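Hypothetical protein TT1466 (Thermus thermophilus, PDB 1IUK) is of unknown function but probably binds coenzyme A through a Rossmann-like domain. Local coordinates at residues 12-17 against 67-72; 62-67 against 91-96; 40-45 against 56-61; 72-77 against 96-101. All blocks are in the same frame, centred on the assembly; numbering follows the deposited sequence.

Contact 1: 12-17 against 67-72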
loop_
_atom_site.group_PDB
_atom_site.type_symbol
_atom_site.label_atom_id
_atom_site.label_comp_id
_atom_site.label_asym_id
_atom_site.label_seq_id
_atom_site.Cartn_x
_atom_site.Cartn_y
_atom_site.Cartn_z
ATOM N N GLN A 12 -3.929 -13.270 -6.035
ATOM C CA GLN A 12 -5.237 -12.934 -6.557
ATOM C C GLN A 12 -5.428 -11.419 -6.741
ATOM O O GLN A 12 -6.181 -10.977 -7.615
ATOM C CB GLN A 12 -6.313 -13.520 -5.629
ATOM C CG GLN A 12 -7.623 -13.765 -6.327
ATOM C CD GLN A 12 -8.488 -12.527 -6.308
ATOM O OE1 GLN A 12 -8.534 -11.804 -5.301
ATOM N NE2 GLN A 12 -9.169 -12.261 -7.418
ATOM N N ALA A 13 -4.726 -10.628 -5.934
ATOM C CA ALA A 13 -4.806 -9.164 -5.989
ATOM C C ALA A 13 -4.384 -8.558 -7.320
ATOM O O ALA A 13 -3.522 -9.092 -8.018
ATOM C CB ALA A 13 -3.957 -8.561 -4.863
ATOM N N LYS A 14 -4.998 -7.430 -7.663
ATOM C CA LYS A 14 -4.689 -6.719 -8.888
ATOM C C LYS A 14 -4.238 -5.287 -8.612
ATOM O O LYS A 14 -3.165 -4.875 -9.046
ATOM C CB LYS A 14 -5.906 -6.649 -9.816
ATOM C CG LYS A 14 -5.800 -5.490 -10.810
ATOM C CD LYS A 14 -7.018 -5.340 -11.691
ATOM C CE LYS A 14 -6.717 -4.458 -12.897
ATOM N NZ LYS A 14 -7.938 -3.788 -13.426
ATOM N N THR A 15 -5.073 -4.529 -7.898
ATOM C CA THR A 15 -4.793 -3.122 -7.613
ATOM C C THR A 15 -4.079 -2.836 -6.288
ATOM O O THR A 15 -4.529 -3.250 -5.209
ATOM C CB THR A 15 -6.095 -2.309 -7.667
ATOM O OG1 THR A 15 -6.996 -2.803 -6.677
ATOM C CG2 THR A 15 -6.769 -2.483 -9.008
ATOM N N ILE A 16 -2.955 -2.134 -6.375
ATOM C CA ILE A 16 -2.205 -1.778 -5.179
ATOM C C ILE A 16 -2.061 -0.257 -5.123
ATOM O O ILE A 16 -1.420 0.343 -5.984
ATOM C CB ILE A 16 -0.788 -2.405 -5.175
ATOM C CG1 ILE A 16 -0.881 -3.927 -5.309
ATOM C CG2 ILE A 16 -0.054 -2.025 -3.880
ATOM C CD1 ILE A 16 0.457 -4.637 -5.197
ATOM N N ALA A 17 -2.681 0.371 -4.130
ATOM C CA ALA A 17 -2.566 1.815 -3.981
ATOM C C ALA A 17 -1.351 2.048 -3.087
ATOM O O ALA A 17 -1.194 1.396 -2.067
ATOM C CB ALA A 17 -3.839 2.401 -3.326
ATOM N N LEU A 67 -9.290 7.907 -5.740
ATOM C CA LEU A 67 -9.120 6.707 -6.552
ATOM C C LEU A 67 -10.474 6.339 -7.122
ATOM O O LEU A 67 -11.496 6.426 -6.436
ATOM C CB LEU A 67 -8.557 5.556 -5.709
ATOM C CG LEU A 67 -7.083 5.718 -5.300
ATOM C CD1 LEU A 67 -6.587 4.526 -4.478
ATOM C CD2 LEU A 67 -6.261 5.879 -6.559
ATOM N N LYS A 68 -10.483 5.917 -8.378
ATOM C CA LYS A 68 -11.732 5.579 -9.040
ATOM C C LYS A 68 -11.998 4.078 -9.184
ATOM O O LYS A 68 -12.797 3.666 -10.029
ATOM C CB LYS A 68 -11.779 6.269 -10.417
ATOM C CG LYS A 68 -11.935 7.799 -10.357
ATOM C CD LYS A 68 -13.153 8.210 -9.509
ATOM C CE LYS A 68 -13.519 9.687 -9.699
ATOM N NZ LYS A 68 -13.743 10.399 -8.401
ATOM N N GLU A 69 -11.347 3.266 -8.355
ATOM C CA GLU A 69 -11.548 1.821 -8.403
ATOM C C GLU A 69 -11.160 1.157 -7.083
ATOM O O GLU A 69 -10.383 1.709 -6.310
ATOM C CB GLU A 69 -10.752 1.217 -9.562
ATOM C CG GLU A 69 -9.284 0.972 -9.271
ATOM C CD GLU A 69 -8.612 0.159 -10.358
ATOM O OE1 GLU A 69 -8.971 -1.028 -10.536
ATOM O OE2 GLU A 69 -7.723 0.708 -11.036
ATOM N N PRO A 70 -11.717 -0.034 -6.802
ATOM C CA PRO A 70 -11.419 -0.759 -5.562
ATOM C C PRO A 70 -9.945 -1.055 -5.419
ATOM O O PRO A 70 -9.262 -1.281 -6.409
ATOM C CB PRO A 70 -12.252 -2.028 -5.673
ATOM C CG PRO A 70 -13.335 -1.662 -6.631
ATOM C CD PRO A 70 -12.682 -0.770 -7.632
ATOM N N VAL A 71 -9.468 -1.054 -4.179
ATOM C CA VAL A 71 -8.063 -1.295 -3.881
ATOM C C VAL A 71 -7.910 -2.606 -3.137
ATOM O O VAL A 71 -8.491 -2.800 -2.067
ATOM C CB VAL A 71 -7.499 -0.144 -3.030
ATOM C CG1 VAL A 71 -6.147 -0.520 -2.450
ATOM C CG2 VAL A 71 -7.413 1.117 -3.883
ATOM N N ASP A 72 -7.131 -3.515 -3.711
ATOM C CA ASP A 72 -6.906 -4.822 -3.103
ATOM C C ASP A 72 -5.883 -4.738 -1.995
ATOM O O ASP A 72 -6.027 -5.382 -0.962
ATOM C CB ASP A 72 -6.452 -5.828 -4.165
ATOM C CG ASP A 72 -7.545 -6.133 -5.179
ATOM O OD1 ASP A 72 -7.295 -6.004 -6.388
ATOM O OD2 ASP A 72 -8.663 -6.496 -4.767
#

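Contact 2: 62-67 against 91-96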
loop_
_atom_site.group_PDB
_atom_site.type_symbol
_atom_site.label_atom_id
_atom_site.label_comp_id
_atom_site.label_asym_id
_atom_site.label_seq_id
_atom_site.Cartn_x
_atom_site.Cartn_y
_atom_site.Cartn_z
ATOM N N ALA A 62 -4.171 13.168 -4.804
ATOM C CA ALA A 62 -3.870 13.643 -3.464
ATOM C C ALA A 62 -4.475 12.828 -2.331
ATOM O O ALA A 62 -3.866 12.716 -1.267
ATOM C CB ALA A 62 -4.281 15.100 -3.328
ATOM N N SER A 63 -5.659 12.251 -2.554
ATOM C CA SER A 63 -6.339 11.481 -1.516
ATOM C C SER A 63 -6.812 10.121 -1.973
ATOM O O SER A 63 -7.155 9.930 -3.136
ATOM C CB SER A 63 -7.552 12.255 -1.006
ATOM O OG SER A 63 -8.611 11.372 -0.651
ATOM N N LEU A 64 -6.862 9.185 -1.036
ATOM C CA LEU A 64 -7.307 7.834 -1.330
ATOM C C LEU A 64 -8.705 7.851 -1.923
ATOM O O LEU A 64 -9.034 7.033 -2.772
ATOM C CB LEU A 64 -7.294 6.984 -0.059
ATOM C CG LEU A 64 -5.933 6.559 0.496
ATOM C CD1 LEU A 64 -6.136 5.794 1.791
ATOM C CD2 LEU A 64 -5.189 5.698 -0.537
ATOM N N LEU A 65 -9.524 8.793 -1.478
ATOM C CA LEU A 65 -10.896 8.895 -1.961
ATOM C C LEU A 65 -10.971 9.378 -3.400
ATOM O O LEU A 65 -12.038 9.365 -4.006
ATOM C CB LEU A 65 -11.705 9.827 -1.055
ATOM C CG LEU A 65 -11.806 9.468 0.435
ATOM C CD1 LEU A 65 -12.088 7.989 0.599
ATOM C CD2 LEU A 65 -10.509 9.851 1.138
ATOM N N ASP A 66 -9.840 9.806 -3.955
ATOM C CA ASP A 66 -9.814 10.260 -5.343
ATOM C C ASP A 66 -9.672 9.059 -6.284
ATOM O O ASP A 66 -9.896 9.177 -7.485
ATOM C CB ASP A 66 -8.643 11.212 -5.584
ATOM C CG ASP A 66 -8.891 12.615 -5.055
ATOM O OD1 ASP A 66 -7.912 13.228 -4.575
ATOM O OD2 ASP A 66 -10.046 13.106 -5.126
ATOM N N LEU A 67 -9.290 7.907 -5.740
ATOM C CA LEU A 67 -9.120 6.707 -6.552
ATOM C C LEU A 67 -10.474 6.339 -7.122
ATOM O O LEU A 67 -11.496 6.426 -6.436
ATOM C CB LEU A 67 -8.557 5.556 -5.709
ATOM C CG LEU A 67 -7.083 5.718 -5.300
ATOM C CD1 LEU A 67 -6.587 4.526 -4.478
ATOM C CD2 LEU A 67 -6.261 5.879 -6.559
ATOM N N LEU A 91 -10.251 4.103 6.252
ATOM C CA LEU A 91 -11.474 3.386 6.593
ATOM C C LEU A 91 -12.554 3.581 5.536
ATOM O O LEU A 91 -13.327 2.671 5.265
ATOM C CB LEU A 91 -11.970 3.841 7.961
ATOM C CG LEU A 91 -11.059 3.414 9.122
ATOM C CD1 LEU A 91 -11.492 4.129 10.389
ATOM C CD2 LEU A 91 -11.112 1.903 9.313
ATOM N N ALA A 92 -12.594 4.760 4.920
ATOM C CA ALA A 92 -13.587 5.052 3.886
ATOM C C ALA A 92 -13.343 4.266 2.602
ATOM O O ALA A 92 -14.278 3.769 1.970
ATOM C CB ALA A 92 -13.585 6.533 3.579
ATOM N N LEU A 93 -12.075 4.171 2.210
ATOM C CA LEU A 93 -11.709 3.444 1.006
ATOM C C LEU A 93 -11.926 1.950 1.210
ATOM O O LEU A 93 -12.304 1.235 0.272
ATOM C CB LEU A 93 -10.235 3.699 0.670
ATOM C CG LEU A 93 -9.579 2.820 -0.404
ATOM C CD1 LEU A 93 -9.811 3.439 -1.775
ATOM C CD2 LEU A 93 -8.085 2.688 -0.117
ATOM N N ARG A 94 -11.698 1.498 2.446
ATOM C CA ARG A 94 -11.815 0.095 2.821
ATOM C C ARG A 94 -11.060 -0.825 1.839
ATOM O O ARG A 94 -11.671 -1.601 1.092
ATOM C CB ARG A 94 -13.286 -0.330 2.920
ATOM C CG ARG A 94 -13.621 -0.981 4.265
ATOM C CD ARG A 94 -15.044 -1.573 4.319
ATOM N NE ARG A 94 -15.075 -2.880 4.987
ATOM C CZ ARG A 94 -14.730 -3.085 6.255
ATOM N NH1 ARG A 94 -14.323 -2.076 7.015
ATOM N NH2 ARG A 94 -14.778 -4.307 6.770
ATOM N N PRO A 95 -9.714 -0.753 1.839
ATOM C CA PRO A 95 -8.928 -1.594 0.933
ATOM C C PRO A 95 -9.033 -3.019 1.456
ATOM O O PRO A 95 -9.350 -3.216 2.633
ATOM C CB PRO A 95 -7.513 -1.036 1.074
ATOM C CG PRO A 95 -7.469 -0.556 2.468
ATOM C CD PRO A 95 -8.838 0.049 2.709
ATOM N N GLY A 96 -8.767 -4.004 0.597
ATOM C CA GLY A 96 -8.852 -5.390 1.018
ATOM C C GLY A 96 -7.819 -5.775 2.056
ATOM O O GLY A 96 -8.035 -6.683 2.858
#

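Contact 3: 40-45 against 56-61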
loop_
_atom_site.group_PDB
_atom_site.type_symbol
_atom_site.label_atom_id
_atom_site.label_comp_id
_atom_site.label_asym_id
_atom_site.label_seq_id
_atom_site.Cartn_x
_atom_site.Cartn_y
_atom_site.Cartn_z
ATOM N N GLY A 40 2.992 -7.486 -12.527
ATOM C CA GLY A 40 1.622 -7.525 -13.009
ATOM C C GLY A 40 0.515 -6.854 -12.212
ATOM O O GLY A 40 -0.661 -7.102 -12.472
ATOM N N TYR A 41 0.870 -6.016 -11.246
ATOM C CA TYR A 41 -0.133 -5.319 -10.442
ATOM C C TYR A 41 -0.417 -3.949 -11.044
ATOM O O TYR A 41 0.415 -3.398 -11.765
ATOM C CB TYR A 41 0.375 -5.102 -9.015
ATOM C CG TYR A 41 0.542 -6.356 -8.205
ATOM C CD1 TYR A 41 1.811 -6.835 -7.892
ATOM C CD2 TYR A 41 -0.567 -7.073 -7.748
ATOM C CE1 TYR A 41 1.976 -7.987 -7.153
ATOM C CE2 TYR A 41 -0.411 -8.236 -7.001
ATOM C CZ TYR A 41 0.866 -8.689 -6.708
ATOM O OH TYR A 41 1.046 -9.837 -5.975
ATOM N N ARG A 42 -1.595 -3.405 -10.754
ATOM C CA ARG A 42 -1.926 -2.072 -11.214
ATOM C C ARG A 42 -1.631 -1.231 -9.983
ATOM O O ARG A 42 -2.311 -1.354 -8.965
ATOM C CB ARG A 42 -3.400 -1.946 -11.579
ATOM C CG ARG A 42 -3.803 -0.500 -11.840
ATOM C CD ARG A 42 -5.245 -0.374 -12.303
ATOM N NE ARG A 42 -5.370 0.697 -13.284
ATOM C CZ ARG A 42 -5.385 0.496 -14.596
ATOM N NH1 ARG A 42 -5.286 -0.742 -15.073
ATOM N NH2 ARG A 42 -5.476 1.530 -15.430
ATOM N N VAL A 43 -0.590 -0.412 -10.058
ATOM C CA VAL A 43 -0.202 0.420 -8.928
ATOM C C VAL A 43 -0.772 1.818 -9.113
ATOM O O VAL A 43 -0.604 2.454 -10.162
ATOM C CB VAL A 43 1.339 0.478 -8.779
ATOM C CG1 VAL A 43 1.894 -0.919 -8.590
ATOM C CG2 VAL A 43 1.958 1.111 -10.001
ATOM N N LEU A 44 -1.471 2.278 -8.078
ATOM C CA LEU A 44 -2.109 3.584 -8.082
ATOM C C LEU A 44 -1.411 4.480 -7.074
ATOM O O LEU A 44 -1.559 4.302 -5.863
ATOM C CB LEU A 44 -3.586 3.430 -7.723
ATOM C CG LEU A 44 -4.337 2.392 -8.559
ATOM C CD1 LEU A 44 -5.748 2.194 -8.005
ATOM C CD2 LEU A 44 -4.370 2.845 -10.012
ATOM N N PRO A 45 -0.617 5.448 -7.564
ATOM C CA PRO A 45 0.102 6.358 -6.664
ATOM C C PRO A 45 -0.783 7.406 -5.967
ATOM O O PRO A 45 -1.588 8.085 -6.608
ATOM C CB PRO A 45 1.144 7.001 -7.581
ATOM C CG PRO A 45 0.447 7.050 -8.927
ATOM C CD PRO A 45 -0.332 5.743 -8.985
ATOM N N PHE A 56 4.514 5.639 -12.020
ATOM C CA PHE A 56 4.186 4.254 -12.331
ATOM C C PHE A 56 3.151 4.128 -13.441
ATOM O O PHE A 56 2.319 3.223 -13.421
ATOM C CB PHE A 56 3.701 3.548 -11.065
ATOM C CG PHE A 56 4.491 3.911 -9.847
ATOM C CD1 PHE A 56 5.884 3.843 -9.864
ATOM C CD2 PHE A 56 3.857 4.391 -8.707
ATOM C CE1 PHE A 56 6.632 4.252 -8.776
ATOM C CE2 PHE A 56 4.597 4.806 -7.606
ATOM C CZ PHE A 56 5.988 4.740 -7.638
ATOM N N GLY A 57 3.212 5.043 -14.406
ATOM C CA GLY A 57 2.284 5.012 -15.525
ATOM C C GLY A 57 0.915 5.585 -15.218
ATOM O O GLY A 57 0.048 5.641 -16.090
ATOM N N GLU A 58 0.720 6.019 -13.977
ATOM C CA GLU A 58 -0.559 6.580 -13.554
ATOM C C GLU A 58 -0.391 7.971 -12.949
ATOM O O GLU A 58 0.665 8.299 -12.403
ATOM C CB GLU A 58 -1.210 5.660 -12.520
ATOM C CG GLU A 58 -1.647 4.316 -13.069
ATOM C CD GLU A 58 -2.712 4.436 -14.157
ATOM O OE1 GLU A 58 -3.129 5.566 -14.489
ATOM O OE2 GLU A 58 -3.135 3.394 -14.689
ATOM N N GLU A 59 -1.433 8.791 -13.043
ATOM C CA GLU A 59 -1.372 10.125 -12.459
ATOM C C GLU A 59 -1.606 9.997 -10.957
ATOM O O GLU A 59 -2.573 9.371 -10.524
ATOM C CB GLU A 59 -2.442 11.030 -13.070
ATOM C CG GLU A 59 -2.447 12.459 -12.534
ATOM C CD GLU A 59 -3.175 13.432 -13.455
ATOM O OE1 GLU A 59 -2.663 13.695 -14.571
ATOM O OE2 GLU A 59 -4.254 13.932 -13.063
ATOM N N ALA A 60 -0.708 10.576 -10.167
ATOM C CA ALA A 60 -0.834 10.523 -8.715
ATOM C C ALA A 60 -2.000 11.400 -8.283
ATOM O O ALA A 60 -2.242 12.457 -8.863
ATOM C CB ALA A 60 0.464 11.005 -8.045
ATOM N N VAL A 61 -2.729 10.950 -7.272
ATOM C CA VAL A 61 -3.860 11.712 -6.749
ATOM C C VAL A 61 -3.514 12.129 -5.312
ATOM O O VAL A 61 -2.664 11.517 -4.670
ATOM C CB VAL A 61 -5.185 10.878 -6.788
ATOM C CG1 VAL A 61 -5.564 10.575 -8.232
ATOM C CG2 VAL A 61 -5.037 9.586 -6.007
HETATM O O HOH W 1 0.482 1.107 -12.622
HETATM O O HOH W 2 -3.301 7.274 -8.802
#

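Contact 4: 72-77 against 96-101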
loop_
_atom_site.group_PDB
_atom_site.type_symbol
_atom_site.label_atom_id
_atom_site.label_comp_id
_atom_site.label_asym_id
_atom_site.label_seq_id
_atom_site.Cartn_x
_atom_site.Cartn_y
_atom_site.Cartn_z
ATOM N N ASP A 72 -7.131 -3.515 -3.711
ATOM C CA ASP A 72 -6.906 -4.822 -3.103
ATOM C C ASP A 72 -5.883 -4.738 -1.995
ATOM O O ASP A 72 -6.027 -5.382 -0.962
ATOM C CB ASP A 72 -6.452 -5.828 -4.165
ATOM C CG ASP A 72 -7.545 -6.133 -5.179
ATOM O OD1 ASP A 72 -7.295 -6.004 -6.388
ATOM O OD2 ASP A 72 -8.663 -6.496 -4.767
ATOM N N ILE A 73 -4.847 -3.931 -2.217
ATOM C CA ILE A 73 -3.787 -3.752 -1.231
ATOM C C ILE A 73 -3.417 -2.283 -1.110
ATOM O O ILE A 73 -3.210 -1.606 -2.122
ATOM C CB ILE A 73 -2.494 -4.513 -1.629
ATOM C CG1 ILE A 73 -2.804 -6.005 -1.804
ATOM C CG2 ILE A 73 -1.401 -4.287 -0.568
ATOM C CD1 ILE A 73 -1.593 -6.844 -2.159
ATOM N N LEU A 74 -3.361 -1.785 0.122
ATOM C CA LEU A 74 -2.945 -0.404 0.340
ATOM C C LEU A 74 -1.534 -0.515 0.921
ATOM O O LEU A 74 -1.359 -0.909 2.077
ATOM C CB LEU A 74 -3.871 0.327 1.327
ATOM C CG LEU A 74 -3.445 1.778 1.609
ATOM C CD1 LEU A 74 -3.641 2.622 0.370
ATOM C CD2 LEU A 74 -4.235 2.340 2.774
ATOM N N ASP A 75 -0.529 -0.218 0.095
ATOM C CA ASP A 75 0.881 -0.279 0.508
ATOM C C ASP A 75 1.197 1.100 1.075
ATOM O O ASP A 75 1.259 2.081 0.335
ATOM C CB ASP A 75 1.753 -0.571 -0.714
ATOM C CG ASP A 75 3.136 -1.099 -0.357
ATOM O OD1 ASP A 75 3.381 -1.515 0.799
ATOM O OD2 ASP A 75 3.985 -1.100 -1.271
ATOM N N VAL A 76 1.378 1.152 2.392
ATOM C CA VAL A 76 1.614 2.392 3.113
ATOM C C VAL A 76 3.068 2.709 3.425
ATOM O O VAL A 76 3.749 1.961 4.133
ATOM C CB VAL A 76 0.810 2.392 4.451
ATOM C CG1 VAL A 76 0.904 3.756 5.131
ATOM C CG2 VAL A 76 -0.653 2.041 4.178
ATOM N N PHE A 77 3.523 3.846 2.914
ATOM C CA PHE A 77 4.886 4.299 3.148
ATOM C C PHE A 77 4.919 5.517 4.079
ATOM O O PHE A 77 6.002 5.991 4.440
ATOM C CB PHE A 77 5.561 4.649 1.814
ATOM C CG PHE A 77 5.939 3.441 0.984
ATOM C CD1 PHE A 77 7.195 2.843 1.127
ATOM C CD2 PHE A 77 5.039 2.903 0.072
ATOM C CE1 PHE A 77 7.543 1.718 0.363
ATOM C CE2 PHE A 77 5.379 1.778 -0.695
ATOM C CZ PHE A 77 6.636 1.189 -0.545
ATOM N N GLY A 96 -8.767 -4.004 0.597
ATOM C CA GLY A 96 -8.852 -5.390 1.018
ATOM C C GLY A 96 -7.819 -5.775 2.056
ATOM O O GLY A 96 -8.035 -6.683 2.858
ATOM N N LEU A 97 -6.682 -5.086 2.041
ATOM C CA LEU A 97 -5.590 -5.372 2.970
ATOM C C LEU A 97 -4.717 -4.126 3.119
ATOM O O LEU A 97 -4.480 -3.426 2.130
ATOM C CB LEU A 97 -4.748 -6.525 2.414
ATOM C CG LEU A 97 -3.434 -6.905 3.103
ATOM C CD1 LEU A 97 -3.717 -7.493 4.465
ATOM C CD2 LEU A 97 -2.704 -7.930 2.253
ATOM N N VAL A 98 -4.267 -3.839 4.343
ATOM C CA VAL A 98 -3.394 -2.689 4.581
ATOM C C VAL A 98 -2.009 -3.216 4.921
ATOM O O VAL A 98 -1.836 -4.034 5.822
ATOM C CB VAL A 98 -3.908 -1.785 5.728
ATOM C CG1 VAL A 98 -2.838 -0.765 6.122
ATOM C CG2 VAL A 98 -5.158 -1.063 5.261
ATOM N N TRP A 99 -1.026 -2.735 4.172
ATOM C CA TRP A 99 0.361 -3.166 4.325
ATOM C C TRP A 99 1.240 -2.007 4.786
ATOM O O TRP A 99 1.497 -1.085 4.009
ATOM C CB TRP A 99 0.870 -3.680 2.966
ATOM C CG TRP A 99 2.197 -4.393 3.003
ATOM C CD1 TRP A 99 3.435 -3.831 3.180
ATOM C CD2 TRP A 99 2.408 -5.807 2.894
ATOM N NE1 TRP A 99 4.399 -4.808 3.196
ATOM C CE2 TRP A 99 3.798 -6.031 3.024
ATOM C CE3 TRP A 99 1.557 -6.909 2.704
ATOM C CZ2 TRP A 99 4.359 -7.316 2.969
ATOM C CZ3 TRP A 99 2.116 -8.189 2.651
ATOM C CH2 TRP A 99 3.505 -8.378 2.785
ATOM N N LEU A 100 1.689 -2.044 6.034
ATOM C CA LEU A 100 2.558 -0.979 6.528
ATOM C C LEU A 100 3.999 -1.357 6.195
ATOM O O LEU A 100 4.493 -2.408 6.629
ATOM C CB LEU A 100 2.405 -0.817 8.039
ATOM C CG LEU A 100 0.982 -0.518 8.527
ATOM C CD1 LEU A 100 1.025 -0.257 10.038
ATOM C CD2 LEU A 100 0.392 0.678 7.757
ATOM N N GLN A 101 4.666 -0.502 5.427
ATOM C CA GLN A 101 6.042 -0.767 5.023
ATOM C C GLN A 101 7.048 -0.782 6.181
ATOM O O GLN A 101 6.712 -0.474 7.321
ATOM C CB GLN A 101 6.450 0.237 3.947
ATOM C CG GLN A 101 5.845 -0.087 2.585
ATOM C CD GLN A 101 6.541 -1.268 1.909
ATOM O OE1 GLN A 101 7.774 -1.357 1.903
ATOM N NE2 GLN A 101 5.758 -2.175 1.340
#

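Contact 1: 12-17 against 67-72
Two backbone N-H groups, those of Lys-14 and Thr-15, meet the carboxylate of Asp-72 at one oxygen, OD1. Lys-14 N comes from above the carboxylate plane, 44° out of it, and lies 3.0 Å from Asp-72 OD1. Thr-15 N takes the anti lone pair, on the side away from OD2, with 3.1 Å between it and Asp-72 OD1. The second flat group is the carboxylate of Glu-69. The methyl CG2 of Thr-15 comes close to it, 3.0 Å from Glu-69 OE1. Lys-14 NZ also approaches Glu-69 OE1, but at 4.1 Å is too far for a salt bridge.

Thr-15 OG1 sits between its own backbone N and carbonyl carbon (chi1 61°), which turns it to the incoming loop. It donates to the backbone of Pro-70, with OG1 2.7 Å from Pro-70 O. Asp-72 N, two residues on, donates to Thr-15 OG1 at 3.1 Å. Asp-72 N makes a further, weak bond to Thr-15 O. Here the loop 67-72 runs into strand 73-76, the neighbour of strand 15-19 in the parallel sheet of a Rossmann-like fold. Thr-15 and Asp-72 thus tie the starts of two adjacent strands together. Further along, the contact turns apolar. Ala-17 CB lies 3.7 Å from Leu-67 CD1 and 3.8 Å from Val-71 CG1. At the other end, Ala-13 CB rests on Asp-72 CB.

Contact 2: 62-67 against 91-96
Leu-93 is the centre of this contact, and three leucines of 62-67 gather round it and its neighbour Ala-92. Its CG stands anti to the backbone N (chi1 169°), which sends the two methyls toward the turn. CD2 meets the branched end of Leu-64, with 4.1 Å from Leu-93 CD2 to Leu-64 CD1. The two side chains cross at about a right angle. The other methyl touches backbone, with Leu-93 CD1 3.8 Å from Leu-64 O. Leu-67 adds a looser touch, its CD1 4.3 Å from Leu-93 CD1. Nearer the surface, Leu-65 CD1 lies 3.6 Å from Ala-92 CB. No hydrogen bond crosses between the segments.

The next shell shapes the short 3-10 turn that carries these leucines. Ser-63 OG accepts from Leu-65 N at 2.9 Å, which makes an ST turn. Asp-66 OD1 accepts in return from Ser-63 N, at 3.2 Å and tilted from the carboxylate plane. Asp-66 N closes the turn on Ser-63 O. Farther out, Glu-89 of helix 87-93 accepts from Leu-64 N through OE1. Leu-64 also packs on Val-90 of that helix and on Leu-74 of the sheet, so it touches both the helix and the sheet. Helix 87-93 leads on to strand 98-100, and the arrangement is that of the helix in a beta-alpha-beta crossover, which joins parallel strands 73-76 and 98-100 as in Rossmann-like domains.

Contact 3: 40-45 against 56-61
Glu-58 runs from Pro-45 to Arg-42. Its CB meets the proline ring, 3.6 Å from Pro-45 CD. CG follows over the strand backbone and lies 3.6 Å from Val-43 O. The chain then bends at chi2 (-62°), which carries the carboxylate back to Arg-42. There Glu-58 OE2 forms a salt bridge with Arg-42 NH2 at 3.1 Å. The guanidinium and carboxylate planes are 43° apart, so the groups do not lie flat against each other.

Strand 42-46 is an outermost strand of the parallel sheet in this Rossmann-like domain. The second strand of the small antiparallel pair 54-55 and 58-59 lies beside it, but water fills part of the join. One water donates to Val-43 O and Phe-56 O. Another donates to Pro-45 O and Glu-59 O. The direct backbone bond is from Val-61 N to Pro-45 O, at 3.2 Å and 160° at the hydrogen. The ring of Phe-56 also touches the proline, with Phe-56 CD2 3.9 Å from Pro-45 CB. It also meets the ring of His-30. Cutting Phe-56 back to alanine would probably open a gap beside Pro-45 and leave His-30 without its ring partner.

Contact 4: 72-77 against 96-101
Gln-101 lies alongside Phe-77, and the two side chains point the same way. Its CG sits over the centre of the ring, 3.4 Å from Gln-101 CG to the Phe-77 centroid, a CH-pi contact. The amide beyond it is stacked on the ring, with the planes 22° apart. The Gln-101 chain bends at chi2 (-75°), which brings NE2 round to Asp-75. There NE2 donates to the syn lone pair of Asp-75 OD1. The modelled 2.5 Å between NE2 of Gln-101 and OD1 of Asp-75 is unusually short, and its exact length is doubtful. The amide and carboxylate planes are 76° apart.

Asp-75 and Trp-99 point from the same face of the sheet. The carboxylate stands nearly upright to the indole plane, and Asp-75 OD1 is 3.3 Å from Trp-99 CD1. Trp-99 NE1 turns elsewhere, to Arg-124 O. Val-76 and Leu-100 lie side by side on the opposite face, with Val-76 CB 3.7 Å from Leu-100 CD2.

Strands 73-76 and 98-100 run parallel, joined by Leu-74 N to Leu-97 O and Trp-99 N to Leu-74 O, both 2.8 Å, then by Val-76 N to Trp-99 O and Gln-101 N to Val-76 O. With a leucine in place of Gln-101 the amide is gone, and buried Asp-75 OD1 would probably be left without this donor. The face with Leu-74, Val-76, Val-98 and Leu-100 is thus apolar, while the Asp-75 and Trp-99 face buries a carboxylate whose OD1 is probably satisfied in part by the amide just past the strand.

Contact 4 is the buried one, near the chain centre, and joins two strands by a regular parallel ladder. Contacts 1 and 3 are partly buried and hold the same sheet farther across: strand 15-19 lies between 42-46 and 73-76. Contact 2 is a surface contact of apolar side chains, without hydrogen bonds between its segments. Contact 1 mixes side-chain and backbone bonds at a strand entry, whereas contact 3, at an outermost strand, combines a salt bridge, bridging waters, one backbone bond and apolar contacts of a proline. Contacts 1 and 2 share Leu-67, contacts 1 and 4 share Asp-72, and contacts 2 and 4 share Gly-96. Val-71 of contact 1 also packs on Leu-93 of contact 2.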